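Local coordinates for protein superoxide dismutase (Chaetomium thermophilum, PDB 4BR6) that probably destroys superoxide radicals, using a bound manganese ion to convert them into hydrogen peroxide and oxygen, at residues N115-G120 with I140-N145. Numbering follows the deposited sequence.
Sequences NAALTG and IVTRAN
Methyl-to-methyl packing carries this contact: Ala117 CB, directed from the helix at the strand, lies 3.7 Å from Ile140 CG2 and 4.1 Å from Thr142 CG2. It thus meets two alternate strand residues whose CB atoms point at the helix, while Val141 between them turns away. With CG1 beside the backbone N (chi1 -64°), Ile140 has CG2 anti to that N, and this methyl does the touching; its side chain also packs on Phe110, Gln113 and Met114, three to seven residues before Ala117. Thr142 offers its methyl rather than its hydroxyl, and CG2 also comes within 3.9 Å of Ala117 O.

No hydrogen bond crosses between the segments. The CA atoms of Ala117 and Thr142 are 7.0 Å apart, and only 104 Å² is buried, evidence of a small surface contact.

On the strand's side turned from the helix, Arg143 NH1 donates to Thr142 O (2.8 Å) from above the carbonyl plane, and Val141 CG2 lies over one guanidinium face, displaced toward its rim. Backbone hydrogen bonds of Val141 with Trp128 and Arg143 with Trp126 join antiparallel strand 125-132. The end of helix 107-119 packs on strand 138-144, outermost within this chain in the three-stranded antiparallel sheet of the alpha/beta C-terminal domain of iron/manganese superoxide dismutases.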
loop_
_atom_site.group_PDB
_atom_site.type_symbol
_atom_site.label_atom_id
_atom_site.label_comp_id
_atom_site.label_asym_id
_atom_site.label_seq_id
_atom_site.Cartn_x
_atom_site.Cartn_y
_atom_site.Cartn_z
ATOM N N ASN B 115 6.057 -21.423 -6.770
ATOM C CA ASN B 115 5.967 -20.988 -8.156
ATOM C C ASN B 115 4.678 -20.220 -8.443
ATOM O O ASN B 115 4.692 -19.229 -9.155
ATOM C CB ASN B 115 6.086 -22.186 -9.102
ATOM C CG ASN B 115 7.521 -22.680 -9.237
ATOM O OD1 ASN B 115 8.466 -21.985 -8.873
ATOM N ND2 ASN B 115 7.686 -23.875 -9.781
ATOM N N ALA B 116 3.567 -20.675 -7.880
ATOM C CA ALA B 116 2.305 -19.959 -8.016
ATOM C C ALA B 116 2.371 -18.592 -7.337
ATOM O O ALA B 116 1.927 -17.590 -7.896
ATOM C CB ALA B 116 1.169 -20.779 -7.436
ATOM N N ALA B 117 2.914 -18.555 -6.125
ATOM C CA ALA B 117 3.031 -17.314 -5.372
ATOM C C ALA B 117 3.849 -16.292 -6.138
ATOM O O ALA B 117 3.531 -15.114 -6.128
ATOM C CB ALA B 117 3.672 -17.571 -4.034
ATOM N N LEU B 118 4.906 -16.750 -6.799
ATOM C CA LEU B 118 5.750 -15.863 -7.585
ATOM C C LEU B 118 4.951 -15.334 -8.763
ATOM O O LEU B 118 5.015 -14.141 -9.087
ATOM C CB LEU B 118 6.983 -16.612 -8.074
ATOM C CG LEU B 118 8.028 -16.970 -7.013
ATOM C CD1 LEU B 118 8.835 -18.180 -7.482
ATOM C CD2 LEU B 118 8.961 -15.768 -6.698
ATOM N N THR B 119 4.192 -16.235 -9.390
ATOM C CA THR B 119 3.373 -15.924 -10.566
ATOM C C THR B 119 2.255 -14.936 -10.251
ATOM O O THR B 119 1.818 -14.202 -11.125
ATOM C CB THR B 119 2.749 -17.220 -11.175
ATOM O OG1 THR B 119 3.740 -17.918 -11.940
ATOM C CG2 THR B 119 1.569 -16.909 -12.088
ATOM N N GLY B 120 1.787 -14.937 -9.006
ATOM C CA GLY B 120 0.681 -14.094 -8.596
ATOM C C GLY B 120 1.109 -12.730 -8.077
ATOM O O GLY B 120 0.267 -11.909 -7.718
ATOM N N ILE B 140 5.033 -19.873 2.790
ATOM C CA ILE B 140 5.437 -19.060 1.652
ATOM C C ILE B 140 4.770 -17.687 1.805
ATOM O O ILE B 140 3.555 -17.598 1.937
ATOM C CB ILE B 140 5.014 -19.741 0.321
ATOM C CG1 ILE B 140 5.754 -21.067 0.154
ATOM C CG2 ILE B 140 5.270 -18.826 -0.888
ATOM C CD1 ILE B 140 5.039 -22.058 -0.749
ATOM N N VAL B 141 5.570 -16.625 1.824
ATOM C CA VAL B 141 5.023 -15.281 1.865
ATOM C C VAL B 141 5.502 -14.545 0.639
ATOM O O VAL B 141 6.479 -14.950 0.014
ATOM C CB VAL B 141 5.450 -14.509 3.127
ATOM C CG1 VAL B 141 4.952 -15.242 4.385
ATOM C CG2 VAL B 141 6.976 -14.303 3.159
ATOM N N THR B 142 4.808 -13.457 0.313
ATOM C CA THR B 142 5.230 -12.557 -0.739
ATOM C C THR B 142 5.483 -11.174 -0.126
ATOM O O THR B 142 4.876 -10.807 0.882
ATOM C CB THR B 142 4.171 -12.470 -1.839
ATOM O OG1 THR B 142 2.914 -12.110 -1.259
ATOM C CG2 THR B 142 4.046 -13.811 -2.541
ATOM N N ARG B 143 6.399 -10.422 -0.719
ATOM C CA ARG B 143 6.659 -9.053 -0.293
ATOM C C ARG B 143 6.672 -8.161 -1.523
ATOM O O ARG B 143 7.183 -8.557 -2.566
ATOM C CB ARG B 143 7.993 -8.979 0.455
ATOM C CG ARG B 143 7.988 -9.741 1.765
ATOM C CD ARG B 143 7.318 -8.928 2.865
ATOM N NE ARG B 143 7.277 -9.620 4.152
ATOM C CZ ARG B 143 6.341 -10.501 4.514
ATOM N NH1 ARG B 143 5.362 -10.837 3.689
ATOM N NH2 ARG B 143 6.388 -11.058 5.715
ATOM N N ALA B 144 6.101 -6.963 -1.406
ATOM C CA ALA B 144 6.087 -6.017 -2.518
ATOM C C ALA B 144 7.420 -5.280 -2.565
ATOM O O ALA B 144 7.996 -4.950 -1.531
ATOM C CB ALA B 144 4.945 -5.018 -2.368
ATOM N N ASN B 145 7.904 -5.030 -3.772
ATOM C CA ASN B 145 9.080 -4.201 -3.977
ATOM C C ASN B 145 10.282 -4.761 -3.211
ATOM O O ASN B 145 10.714 -5.865 -3.517
ATOM C CB ASN B 145 8.744 -2.751 -3.643
ATOM C CG ASN B 145 7.588 -2.226 -4.476
ATOM O OD1 ASN B 145 7.384 -2.653 -5.609
ATOM N ND2 ASN B 145 6.826 -1.311 -3.915
#